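PDB 3N6Q: YghZ aldo-keto reductase from Escherichia coli, which probably reduces aldehydes and related carbonyl compounds with a nicotinamide cofactor, as other TIM-barrel aldo-keto reductases do. Local coordinates for residues W3-E8 with K51-G56; P26-G31 with E310-L315; A73-G78 with L124-L129; I191-Y196 with G218-T223. One frame throughout, in Å; residues are numbered along the deposited sequence.

Interaction 1 of 4, residues W3-E8 with K51-G56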
loop_
_atom_site.group_PDB
_atom_site.type_symbol
_atom_site.label_atom_id
_atom_site.label_comp_id
_atom_site.label_asym_id
_atom_site.label_seq_id
_atom_site.Cartn_x
_atom_site.Cartn_y
_atom_site.Cartn_z
ATOM N N TRP B 3 -6.037 9.235 35.676
ATOM C CA TRP B 3 -6.622 7.986 36.181
ATOM C C TRP B 3 -5.611 6.856 36.050
ATOM O O TRP B 3 -5.031 6.652 34.978
ATOM C CB TRP B 3 -7.943 7.646 35.461
ATOM C CG TRP B 3 -8.501 6.312 35.892
ATOM C CD1 TRP B 3 -8.931 5.950 37.151
ATOM C CD2 TRP B 3 -8.595 5.143 35.090
ATOM N NE1 TRP B 3 -9.327 4.623 37.157
ATOM C CE2 TRP B 3 -9.067 4.089 35.923
ATOM C CE3 TRP B 3 -8.314 4.872 33.744
ATOM C CZ2 TRP B 3 -9.350 2.801 35.428
ATOM C CZ3 TRP B 3 -8.579 3.566 33.254
ATOM C CH2 TRP B 3 -9.108 2.561 34.109
ATOM N N LEU B 4 -5.402 6.110 37.136
ATOM C CA LEU B 4 -4.437 5.021 37.132
ATOM C C LEU B 4 -5.181 3.668 37.244
ATOM O O LEU B 4 -5.993 3.452 38.152
ATOM C CB LEU B 4 -3.396 5.227 38.258
ATOM C CG LEU B 4 -2.278 4.231 38.534
ATOM C CD1 LEU B 4 -1.269 4.177 37.370
ATOM C CD2 LEU B 4 -1.536 4.666 39.825
ATOM N N ALA B 5 -5.051 2.845 36.215
ATOM C CA ALA B 5 -5.806 1.598 36.166
ATOM C C ALA B 5 -5.245 0.681 37.282
ATOM O O ALA B 5 -4.101 0.821 37.688
ATOM C CB ALA B 5 -5.635 0.927 34.781
ATOM N N ASN B 6 -6.082 -0.225 37.754
ATOM C CA ASN B 6 -5.707 -1.219 38.786
ATOM C C ASN B 6 -4.423 -1.946 38.415
ATOM O O ASN B 6 -4.320 -2.598 37.370
ATOM C CB ASN B 6 -6.900 -2.156 38.994
ATOM C CG ASN B 6 -6.555 -3.373 39.842
ATOM O OD1 ASN B 6 -5.631 -3.322 40.639
ATOM N ND2 ASN B 6 -7.283 -4.478 39.640
ATOM N N PRO B 7 -3.390 -1.831 39.269
ATOM C CA PRO B 7 -2.120 -2.452 38.904
ATOM C C PRO B 7 -2.213 -3.957 38.863
ATOM O O PRO B 7 -1.414 -4.569 38.187
ATOM C CB PRO B 7 -1.137 -2.022 40.027
ATOM C CG PRO B 7 -1.873 -1.052 40.855
ATOM C CD PRO B 7 -3.296 -0.948 40.456
ATOM N N GLU B 8 -3.250 -4.516 39.485
ATOM C CA GLU B 8 -3.467 -5.958 39.574
ATOM C C GLU B 8 -4.465 -6.468 38.518
ATOM O O GLU B 8 -4.840 -7.654 38.532
ATOM C CB GLU B 8 -4.018 -6.304 40.982
ATOM C CG GLU B 8 -3.027 -5.989 42.147
ATOM C CD GLU B 8 -1.628 -6.508 41.849
ATOM O OE1 GLU B 8 -1.511 -7.683 41.440
ATOM O OE2 GLU B 8 -0.639 -5.733 41.962
ATOM N N LYS B 51 -14.110 0.195 35.256
ATOM C CA LYS B 51 -14.270 -1.064 35.979
ATOM C C LYS B 51 -13.900 -2.248 35.098
ATOM O O LYS B 51 -13.106 -3.132 35.537
ATOM C CB LYS B 51 -15.696 -1.199 36.537
ATOM C CG LYS B 51 -16.015 -2.579 37.214
ATOM C CD LYS B 51 -15.105 -2.765 38.461
ATOM C CE LYS B 51 -15.468 -1.751 39.534
ATOM N NZ LYS B 51 -14.802 -2.027 40.851
ATOM N N ALA B 52 -14.413 -2.259 33.847
ATOM C CA ALA B 52 -14.042 -3.319 32.908
ATOM C C ALA B 52 -12.539 -3.515 32.838
ATOM O O ALA B 52 -12.018 -4.630 33.035
ATOM C CB ALA B 52 -14.616 -3.031 31.497
ATOM N N PHE B 53 -11.814 -2.429 32.585
ATOM C CA PHE B 53 -10.370 -2.519 32.398
ATOM C C PHE B 53 -9.642 -2.900 33.705
ATOM O O PHE B 53 -8.678 -3.665 33.666
ATOM C CB PHE B 53 -9.832 -1.202 31.845
ATOM C CG PHE B 53 -8.400 -1.262 31.388
ATOM C CD1 PHE B 53 -7.998 -2.185 30.416
ATOM C CD2 PHE B 53 -7.447 -0.405 31.948
ATOM C CE1 PHE B 53 -6.657 -2.244 29.963
ATOM C CE2 PHE B 53 -6.073 -0.424 31.463
ATOM C CZ PHE B 53 -5.691 -1.332 30.489
ATOM N N ASP B 54 -10.123 -2.384 34.839
ATOM C CA ASP B 54 -9.527 -2.760 36.167
ATOM C C ASP B 54 -9.757 -4.264 36.460
ATOM O O ASP B 54 -9.024 -4.865 37.280
ATOM C CB ASP B 54 -10.183 -1.952 37.245
ATOM C CG ASP B 54 -9.629 -0.527 37.346
ATOM O OD1 ASP B 54 -8.571 -0.225 36.788
ATOM O OD2 ASP B 54 -10.229 0.207 38.099
ATOM N N LEU B 55 -10.782 -4.848 35.847
ATOM C CA LEU B 55 -11.009 -6.329 35.964
ATOM C C LEU B 55 -10.250 -7.175 34.952
ATOM O O LEU B 55 -10.353 -8.413 34.981
ATOM C CB LEU B 55 -12.501 -6.678 35.913
ATOM C CG LEU B 55 -13.411 -6.179 37.018
ATOM C CD1 LEU B 55 -14.840 -6.295 36.547
ATOM C CD2 LEU B 55 -13.175 -6.960 38.396
ATOM N N GLY B 56 -9.413 -6.544 34.116
ATOM C CA GLY B 56 -8.672 -7.268 33.082
ATOM C C GLY B 56 -9.434 -7.412 31.771
ATOM O O GLY B 56 -8.998 -8.109 30.864
HETATM O O HOH W 1 -11.123 3.447 38.997
HETATM O O HOH W 2 -8.305 1.885 39.180
#

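Interaction 2 of 4, residues P26-G31 with E310-L315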
loop_
_atom_site.group_PDB
_atom_site.type_symbol
_atom_site.label_atom_id
_atom_site.label_comp_id
_atom_site.label_asym_id
_atom_site.label_seq_id
_atom_site.Cartn_x
_atom_site.Cartn_y
_atom_site.Cartn_z
ATOM N N PRO B 26 -9.814 -11.583 26.651
ATOM C CA PRO B 26 -10.383 -11.928 27.966
ATOM C C PRO B 26 -11.574 -12.845 27.772
ATOM O O PRO B 26 -12.326 -12.679 26.781
ATOM C CB PRO B 26 -10.838 -10.569 28.504
ATOM C CG PRO B 26 -11.268 -9.826 27.188
ATOM C CD PRO B 26 -10.152 -10.198 26.251
ATOM N N ALA B 27 -11.768 -13.824 28.688
ATOM C CA ALA B 27 -12.893 -14.733 28.572
ATOM C C ALA B 27 -14.213 -14.013 28.707
ATOM O O ALA B 27 -15.239 -14.512 28.220
ATOM C CB ALA B 27 -12.816 -15.913 29.684
ATOM N N LEU B 28 -14.227 -12.837 29.349
ATOM C CA LEU B 28 -15.416 -11.984 29.282
ATOM C C LEU B 28 -14.983 -10.655 28.615
ATOM O O LEU B 28 -13.955 -10.081 29.004
ATOM C CB LEU B 28 -15.993 -11.678 30.693
ATOM C CG LEU B 28 -16.563 -12.958 31.376
ATOM C CD1 LEU B 28 -15.390 -13.706 32.118
ATOM C CD2 LEU B 28 -17.596 -12.529 32.335
ATOM N N SER B 29 -15.714 -10.261 27.578
ATOM C CA SER B 29 -15.469 -8.953 26.890
ATOM C C SER B 29 -16.600 -8.022 27.174
ATOM O O SER B 29 -17.727 -8.466 27.464
ATOM C CB SER B 29 -15.383 -9.181 25.390
ATOM O OG SER B 29 -14.262 -10.010 25.164
ATOM N N LEU B 30 -16.373 -6.707 26.998
ATOM C CA LEU B 30 -17.454 -5.759 27.202
ATOM C C LEU B 30 -18.058 -5.314 25.844
ATOM O O LEU B 30 -17.329 -4.875 24.960
ATOM C CB LEU B 30 -16.920 -4.528 27.949
ATOM C CG LEU B 30 -18.059 -3.501 28.209
ATOM C CD1 LEU B 30 -19.098 -3.929 29.304
ATOM C CD2 LEU B 30 -17.462 -2.112 28.590
ATOM N N GLY B 31 -19.368 -5.447 25.696
ATOM C CA GLY B 31 -20.064 -4.985 24.450
ATOM C C GLY B 31 -20.774 -3.659 24.726
ATOM O O GLY B 31 -21.227 -3.428 25.827
ATOM N N GLU B 310 -19.901 -9.042 39.236
ATOM C CA GLU B 310 -20.653 -10.262 39.484
ATOM C C GLU B 310 -20.394 -11.250 38.354
ATOM O O GLU B 310 -20.137 -12.452 38.568
ATOM C CB GLU B 310 -22.139 -9.927 39.560
ATOM C CG GLU B 310 -23.033 -11.001 40.204
ATOM C CD GLU B 310 -23.601 -12.040 39.201
ATOM O OE1 GLU B 310 -22.985 -12.282 38.126
ATOM O OE2 GLU B 310 -24.672 -12.624 39.503
ATOM N N ASN B 311 -20.393 -10.751 37.126
ATOM C CA ASN B 311 -20.277 -11.707 35.955
ATOM C C ASN B 311 -18.906 -12.416 35.842
ATOM O O ASN B 311 -18.797 -13.610 35.490
ATOM C CB ASN B 311 -20.588 -10.950 34.665
ATOM C CG ASN B 311 -22.081 -10.697 34.456
ATOM O OD1 ASN B 311 -22.436 -9.930 33.560
ATOM N ND2 ASN B 311 -22.941 -11.228 35.322
ATOM N N VAL B 312 -17.840 -11.711 36.179
ATOM C CA VAL B 312 -16.501 -12.255 35.982
ATOM C C VAL B 312 -16.267 -13.408 36.953
ATOM O O VAL B 312 -15.369 -14.223 36.732
ATOM C CB VAL B 312 -15.357 -11.242 36.169
ATOM C CG1 VAL B 312 -15.336 -10.167 35.007
ATOM C CG2 VAL B 312 -15.392 -10.600 37.565
ATOM N N GLN B 313 -17.044 -13.443 38.025
ATOM C CA GLN B 313 -16.964 -14.564 38.995
ATOM C C GLN B 313 -17.485 -15.877 38.451
ATOM O O GLN B 313 -17.249 -16.956 39.047
ATOM C CB GLN B 313 -17.694 -14.217 40.298
ATOM C CG GLN B 313 -16.958 -13.122 41.078
ATOM C CD GLN B 313 -17.645 -12.869 42.393
ATOM O OE1 GLN B 313 -17.766 -13.783 43.222
ATOM N NE2 GLN B 313 -18.227 -11.679 42.545
ATOM N N ALA B 314 -18.092 -15.823 37.270
ATOM C CA ALA B 314 -18.395 -17.097 36.545
ATOM C C ALA B 314 -17.110 -17.928 36.365
ATOM O O ALA B 314 -17.149 -19.192 36.328
ATOM C CB ALA B 314 -19.066 -16.816 35.193
ATOM N N LEU B 315 -15.968 -17.250 36.239
ATOM C CA LEU B 315 -14.727 -17.965 36.044
ATOM C C LEU B 315 -14.354 -18.887 37.235
ATOM O O LEU B 315 -13.448 -19.707 37.103
ATOM C CB LEU B 315 -13.547 -17.019 35.709
ATOM C CG LEU B 315 -13.785 -16.173 34.425
ATOM C CD1 LEU B 315 -12.673 -15.088 34.345
ATOM C CD2 LEU B 315 -13.743 -17.166 33.208
#

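Interaction 3 of 4, residues A73-G78 with L124-L129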
loop_
_atom_site.group_PDB
_atom_site.type_symbol
_atom_site.label_atom_id
_atom_site.label_comp_id
_atom_site.label_asym_id
_atom_site.label_seq_id
_atom_site.Cartn_x
_atom_site.Cartn_y
_atom_site.Cartn_z
ATOM N N ALA B 73 -22.350 5.596 20.407
ATOM C CA ALA B 73 -21.454 4.735 21.242
ATOM C C ALA B 73 -20.002 4.870 20.826
ATOM O O ALA B 73 -19.147 5.074 21.653
ATOM C CB ALA B 73 -21.880 3.204 21.209
ATOM N N GLU B 74 -19.718 4.872 19.529
ATOM C CA GLU B 74 -18.355 5.104 19.088
ATOM C C GLU B 74 -17.827 6.486 19.532
ATOM O O GLU B 74 -16.657 6.595 19.885
ATOM C CB GLU B 74 -18.336 5.063 17.554
ATOM C CG GLU B 74 -18.241 3.531 17.097
ATOM C CD GLU B 74 -18.318 3.409 15.603
ATOM O OE1 GLU B 74 -18.770 4.418 14.962
ATOM O OE2 GLU B 74 -17.928 2.336 15.054
ATOM N N GLU B 75 -18.632 7.527 19.304
ATOM C CA GLU B 75 -18.190 8.900 19.741
ATOM C C GLU B 75 -17.885 8.984 21.248
ATOM O O GLU B 75 -16.862 9.547 21.667
ATOM C CB GLU B 75 -19.295 9.915 19.452
ATOM C CG GLU B 75 -19.540 10.108 18.018
ATOM C CD GLU B 75 -20.643 11.147 17.721
ATOM O OE1 GLU B 75 -21.419 11.531 18.606
ATOM O OE2 GLU B 75 -20.743 11.560 16.544
ATOM N N ASN B 76 -18.764 8.394 22.047
ATOM C CA ASN B 76 -18.639 8.453 23.520
ATOM C C ASN B 76 -17.462 7.649 23.955
ATOM O O ASN B 76 -16.611 8.093 24.754
ATOM C CB ASN B 76 -19.922 7.951 24.189
ATOM C CG ASN B 76 -21.020 8.971 24.182
ATOM O OD1 ASN B 76 -20.743 10.187 24.187
ATOM N ND2 ASN B 76 -22.255 8.523 24.131
ATOM N N PHE B 77 -17.351 6.446 23.387
ATOM C CA PHE B 77 -16.131 5.696 23.593
ATOM C C PHE B 77 -14.886 6.462 23.188
ATOM O O PHE B 77 -13.851 6.443 23.893
ATOM C CB PHE B 77 -16.190 4.343 22.826
ATOM C CG PHE B 77 -15.001 3.459 23.056
ATOM C CD1 PHE B 77 -14.896 2.697 24.233
ATOM C CD2 PHE B 77 -14.082 3.245 22.035
ATOM C CE1 PHE B 77 -13.852 1.798 24.426
ATOM C CE2 PHE B 77 -13.031 2.343 22.212
ATOM C CZ PHE B 77 -12.915 1.625 23.425
ATOM N N GLY B 78 -14.910 7.086 22.016
ATOM C CA GLY B 78 -13.710 7.867 21.635
ATOM C C GLY B 78 -13.352 8.958 22.658
ATOM O O GLY B 78 -12.189 9.208 22.925
ATOM N N LEU B 124 -13.632 5.250 12.513
ATOM C CA LEU B 124 -12.312 5.659 12.987
ATOM C C LEU B 124 -12.343 7.167 13.358
ATOM O O LEU B 124 -11.703 7.610 14.314
ATOM C CB LEU B 124 -11.285 5.405 11.929
ATOM C CG LEU B 124 -11.063 3.893 11.568
ATOM C CD1 LEU B 124 -10.072 3.801 10.396
ATOM C CD2 LEU B 124 -10.359 3.177 12.766
ATOM N N LYS B 125 -13.033 7.938 12.544
ATOM C CA LYS B 125 -13.212 9.376 12.903
ATOM C C LYS B 125 -13.997 9.616 14.153
ATOM O O LYS B 125 -13.559 10.413 15.006
ATOM C CB LYS B 125 -13.859 10.130 11.720
ATOM C CG LYS B 125 -14.079 11.624 11.996
ATOM C CD LYS B 125 -14.622 12.266 10.706
ATOM C CE LYS B 125 -14.500 13.786 10.683
ATOM N NZ LYS B 125 -15.026 14.239 9.334
ATOM N N ARG B 126 -15.113 8.914 14.338
ATOM C CA ARG B 126 -15.884 9.004 15.574
ATOM C C ARG B 126 -15.067 8.620 16.813
ATOM O O ARG B 126 -15.205 9.250 17.876
ATOM C CB ARG B 126 -17.190 8.204 15.489
ATOM C CG ARG B 126 -18.332 8.895 14.637
ATOM C CD ARG B 126 -19.662 8.175 14.766
ATOM N NE ARG B 126 -19.574 6.837 14.169
ATOM C CZ ARG B 126 -19.926 6.551 12.917
ATOM N NH1 ARG B 126 -20.360 7.522 12.074
ATOM N NH2 ARG B 126 -19.718 5.302 12.451
ATOM N N MET B 127 -14.294 7.545 16.714
ATOM C CA MET B 127 -13.595 6.992 17.897
ATOM C C MET B 127 -12.252 7.702 18.078
ATOM O O MET B 127 -11.582 7.542 19.090
ATOM C CB MET B 127 -13.348 5.452 17.692
ATOM C CG MET B 127 -14.644 4.722 17.857
ATOM S SD MET B 127 -14.405 2.916 18.049
ATOM C CE MET B 127 -14.163 2.462 16.311
ATOM N N GLY B 128 -11.819 8.463 17.069
ATOM C CA GLY B 128 -10.501 9.106 17.152
ATOM C C GLY B 128 -9.338 8.139 17.100
ATOM O O GLY B 128 -8.296 8.372 17.746
ATOM N N LEU B 129 -9.463 7.059 16.316
ATOM C CA LEU B 129 -8.451 6.021 16.245
ATOM C C LEU B 129 -7.815 5.990 14.873
ATOM O O LEU B 129 -8.489 6.251 13.852
ATOM C CB LEU B 129 -9.142 4.650 16.448
ATOM C CG LEU B 129 -9.691 4.356 17.833
ATOM C CD1 LEU B 129 -10.339 2.949 17.793
ATOM C CD2 LEU B 129 -8.497 4.365 18.785
HETATM O O HOH W 3 -15.273 11.156 20.220
HETATM O O HOH W 4 -10.200 8.757 20.853
#

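Interaction 4 of 4, residues I191-Y196 with G218-T223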
loop_
_atom_site.group_PDB
_atom_site.type_symbol
_atom_site.label_atom_id
_atom_site.label_comp_id
_atom_site.label_asym_id
_atom_site.label_seq_id
_atom_site.Cartn_x
_atom_site.Cartn_y
_atom_site.Cartn_z
ATOM N N ILE B 191 -12.125 -14.341 13.673
ATOM C CA ILE B 191 -13.172 -14.467 14.680
ATOM C C ILE B 191 -14.553 -14.412 14.043
ATOM O O ILE B 191 -14.801 -13.707 12.998
ATOM C CB ILE B 191 -12.980 -13.407 15.824
ATOM C CG1 ILE B 191 -13.860 -13.684 17.023
ATOM C CG2 ILE B 191 -13.286 -11.942 15.297
ATOM C CD1 ILE B 191 -13.362 -12.808 18.294
ATOM N N HIS B 192 -15.488 -15.144 14.670
ATOM C CA HIS B 192 -16.886 -15.153 14.298
ATOM C C HIS B 192 -17.644 -14.755 15.559
ATOM O O HIS B 192 -17.368 -15.278 16.679
ATOM C CB HIS B 192 -17.299 -16.579 13.803
ATOM C CG HIS B 192 -18.691 -16.673 13.228
ATOM N ND1 HIS B 192 -19.828 -16.349 13.944
ATOM C CD2 HIS B 192 -19.125 -17.073 12.002
ATOM C CE1 HIS B 192 -20.895 -16.567 13.198
ATOM N NE2 HIS B 192 -20.489 -16.983 12.002
ATOM N N GLN B 193 -18.557 -13.795 15.423
ATOM C CA GLN B 193 -19.457 -13.444 16.499
ATOM C C GLN B 193 -20.890 -13.882 16.224
ATOM O O GLN B 193 -21.651 -13.150 15.565
ATOM C CB GLN B 193 -19.377 -11.897 16.754
ATOM C CG GLN B 193 -20.276 -11.423 17.823
ATOM C CD GLN B 193 -20.067 -9.916 18.101
ATOM O OE1 GLN B 193 -21.025 -9.196 18.275
ATOM N NE2 GLN B 193 -18.832 -9.479 18.212
ATOM N N PRO B 194 -21.313 -15.064 16.772
ATOM C CA PRO B 194 -22.711 -15.525 16.659
ATOM C C PRO B 194 -23.488 -15.171 17.916
ATOM O O PRO B 194 -22.916 -14.957 18.995
ATOM C CB PRO B 194 -22.554 -17.058 16.538
ATOM C CG PRO B 194 -21.385 -17.336 17.517
ATOM C CD PRO B 194 -20.410 -16.130 17.277
ATOM N N SER B 195 -24.806 -15.135 17.829
ATOM C CA SER B 195 -25.596 -15.119 19.046
ATOM C C SER B 195 -25.531 -16.560 19.524
ATOM O O SER B 195 -25.852 -17.462 18.745
ATOM C CB SER B 195 -27.082 -14.820 18.716
ATOM O OG SER B 195 -27.208 -13.449 18.344
ATOM N N TYR B 196 -25.305 -16.747 20.823
ATOM C CA TYR B 196 -25.045 -18.112 21.367
ATOM C C TYR B 196 -25.230 -18.071 22.872
ATOM O O TYR B 196 -24.657 -17.226 23.550
ATOM C CB TYR B 196 -23.593 -18.496 21.041
ATOM C CG TYR B 196 -23.265 -19.940 21.385
ATOM C CD1 TYR B 196 -24.281 -20.883 21.554
ATOM C CD2 TYR B 196 -21.954 -20.314 21.631
ATOM C CE1 TYR B 196 -23.960 -22.248 21.811
ATOM C CE2 TYR B 196 -21.639 -21.643 21.968
ATOM C CZ TYR B 196 -22.633 -22.591 22.016
ATOM O OH TYR B 196 -22.298 -23.919 22.318
ATOM N N GLY B 218 -11.730 -17.902 15.893
ATOM C CA GLY B 218 -12.323 -17.817 17.241
ATOM C C GLY B 218 -13.831 -17.576 17.228
ATOM O O GLY B 218 -14.460 -17.407 16.193
ATOM N N CYS B 219 -14.434 -17.637 18.402
ATOM C CA CYS B 219 -15.869 -17.531 18.540
ATOM C C CYS B 219 -16.149 -16.641 19.759
ATOM O O CYS B 219 -15.776 -16.998 20.898
ATOM C CB CYS B 219 -16.482 -18.934 18.814
ATOM S SG CYS B 219 -18.274 -18.866 18.941
ATOM N N ILE B 220 -16.870 -15.523 19.552
ATOM C CA ILE B 220 -17.208 -14.670 20.630
ATOM C C ILE B 220 -18.720 -14.607 20.728
ATOM O O ILE B 220 -19.405 -14.293 19.767
ATOM C CB ILE B 220 -16.492 -13.271 20.568
ATOM C CG1 ILE B 220 -16.989 -12.428 21.729
ATOM C CG2 ILE B 220 -16.886 -12.569 19.238
ATOM C CD1 ILE B 220 -16.101 -11.149 21.973
ATOM N N ALA B 221 -19.264 -15.074 21.857
ATOM C CA ALA B 221 -20.705 -15.195 21.990
ATOM C C ALA B 221 -21.432 -13.861 22.266
ATOM O O ALA B 221 -21.284 -13.232 23.331
ATOM C CB ALA B 221 -21.065 -16.252 23.132
ATOM N N PHE B 222 -22.347 -13.499 21.355
ATOM C CA PHE B 222 -23.175 -12.289 21.527
ATOM C C PHE B 222 -24.468 -12.699 22.235
ATOM O O PHE B 222 -24.981 -13.823 22.054
ATOM C CB PHE B 222 -23.498 -11.749 20.116
ATOM C CG PHE B 222 -24.402 -10.544 20.114
ATOM C CD1 PHE B 222 -23.914 -9.302 20.517
ATOM C CD2 PHE B 222 -25.723 -10.650 19.714
ATOM C CE1 PHE B 222 -24.737 -8.170 20.536
ATOM C CE2 PHE B 222 -26.557 -9.522 19.731
ATOM C CZ PHE B 222 -26.052 -8.272 20.132
ATOM N N THR B 223 -24.981 -11.824 23.110
ATOM C CA THR B 223 -26.176 -12.086 23.968
ATOM C C THR B 223 -26.071 -13.427 24.752
ATOM O O THR B 223 -26.998 -14.232 24.722
ATOM C CB THR B 223 -27.548 -12.090 23.279
ATOM O OG1 THR B 223 -27.577 -12.986 22.146
ATOM C CG2 THR B 223 -27.926 -10.635 22.835
#

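Interaction 1 of 4, residues W3-E8 with K51-G56
Two different first torsions bring Asp54 and Asn6 together. Asp54 folds its carboxylate back beside its own backbone N (chi1 -79°), whereas Asn6 extends CG opposite its backbone N (chi1 170°), which carries the amide to the carbonyl of Asp54. The same residue is thus gripped twice. Asp54 OD1 accepts the Asn6 N-H at 2.7 Å in an essentially straight bond (179°), although the donor stands well above the carboxylate plane. Asn6 ND2 donates a hydrogen bond to Asp54 O at 3.0 Å, in the carbonyl plane and on a lone pair. The rotation of the Asn6 amide is fixed from its other end, since OD1 accepts from Glu8 N at 2.9 Å, an Asx turn.

The second carboxylate oxygen looks to water: one molecule lies 2.8 Å from Asp54 OD2 and also donates to Leu4 O, and another accepts a hydrogen bond from Trp3 NE1 and only weakly donates to Asp54 OD2. The Trp3 indole slides past the carboxylate, with CZ2 3.4 Å from Asp54 OD1. Beside these polar contacts, Ala5 CB sits obliquely against the Phe53 ring, 3.6 Å from CE2, and Trp3 CH2 comes to the edge of that ring at CD2 (4.0 Å). Tyr88 meets the Phe53 ring and its OH bonds Ala5 N. Helix 42-54 ends here in a Schellman motif with Gly56 at positive phi. The contact lays the N-terminal arm over the C-terminal end of this first helix of the TIM barrel.

Interaction 2 of 4, residues P26-G31 with E310-L315
Asn311 O is met by two groups: Ala314 N donates to it at 2.9 Å, and the methyl carbon Leu28 CD2 rests against it at 3.5 Å. The first is one of a run of bonds from a residue to the third one back, continued by Leu315 N to Val312 O at 3.1 Å, which winds the chain beyond helix 305-312 into a 3-10 turn. No hydrogen bond crosses between the two segments, so they are joined by van der Waals contact, mostly of apolar side chains. Leu28 sets CG beside its own backbone N (chi1 -67°), and its two methyls divide the work. CD2 goes to the backbone at Asn311 and to CB of that residue at 4.1 Å, while CD1 lies 3.7 Å from Leu315 CG. The two leucine side chains run past each other in opposite directions, and Ala27 CB adds a contact of 3.9 Å with Leu315 CD2.

This is the usual helix-on-strand layer of a TIM barrel: strand 24-31 pairs in parallel with strand 297-300, and the helix after the latter covers both from outside, with Leu28 also touching Val298 and Ile300. The Asn311 amide donates through ND2 to Glu310 OE1 at 3.0 Å; the oxygen is met from above its carboxylate plane and the angle at the hydrogen, 139°, is far from straight. Asn311 OD1 has a partner in Gln307, and Glu310 OE2 bonds Ser280.

Interaction 3 of 4, residues A73-G78 with L124-L129
Arg126 grips Glu74 side-on, with NE at 2.7 Å and NH2 at 2.8 Å both directed to the single atom Glu74 OE1. The carboxylate and guanidinium planes lie 14° apart, and OE1 sits in the guanidinium plane, offering NH2 its syn lone pair and receiving NE almost end-on. Glu74 OE2 is held by Thr96 and Ser123, so both carboxylate oxygens have partners. A bend at chi3 (-66°) turns the guanidinium toward Glu74, while the aliphatic part of the arginine lies across Glu75, with Arg126 CD 3.8 Å from Glu75 CG. A methionine in place of Arg126 would probably leave the buried Glu74 carboxylate without its counter-charge and OE1 without two donors.

Further in, Met127 CG packs 3.7 Å from Glu74 CB, and its SD lies 4.0 Å from Phe77 CD2, an oblique Met-aromatic contact. Gly78 lets the backbones close up: its CA is 3.3 Å from Met127 O, and a CB would collide there. A water donates to both Glu75 O and Arg126 O. With Gly128 ending helix 113-127 in a Schellman motif, the pair is a close contact of neighbouring outer helices of the TIM barrel.

Interaction 4 of 4, residues I191-Y196 with G218-T223
Gln193 leads its side chain out from strand 191-193 alongside Ile220. CB lies 3.6 Å from Ile220 CG2; CG, opposite the backbone N (chi1 179°), is 3.6 Å from Ile220 O. At the tip, OE1 comes within 3.7 Å of Phe222 CD1, the amide and ring planes being 16° apart, while NE2 makes weak bonds to Asp61 and Tyr136. Replacing Gln193 with an alanine would probably uncover one flank of Ile220 and leave Asp61 and Tyr136 without the weak bonds from NE2.

Ile220 CG2 is also met by Ile191 CD1 at 3.7 Å, so these apolar groups share one face of the sheet. On the opposite face Pro194 CG packs on Cys219 SG at 3.7 Å, and His192 NE2 is hydrogen-bonded to Tyr170 O. The backbones carry the parallel ladder: His192 N donates to Gly218 O, and Ile220 N to His192 O. Further along, Phe222 N reaches Pro194 O at 2.8 Å, and Phe222 O takes two donors, Tyr196 N at 3.2 Å and Thr223 OG1 at 2.7 Å. Trp33 lies against Phe222. These are two adjacent parallel barrel strands, 24° apart, followed to their C-terminal ends, where aldo-keto reductases bind the nicotinamide cofactor, as this one probably does.

Interactions 1, 2 and 4 form a connected series from the outside of the barrel to its interior. Interaction 1 meets interaction 2 where Ala52 CB packs on Leu30 CD2 at 4.2 Å, helix 42-54 following strand 24-31 in the chain; interaction 2 meets interaction 4 where Ser29 OG lies 3.9 Å from Ile220 CD1, within the same sheet. Centres of each of these pairs are 14 Å apart. Interaction 3 touches none of the others; its nearest atoms are about 7 Å from those of interaction 2. The bound magnesium ion is about 12 Å from the Trp3 side chain. Interaction 4 is nearest to the chain's centre and probably closest to the catalytic end of the barrel, as in other aldo-keto reductases.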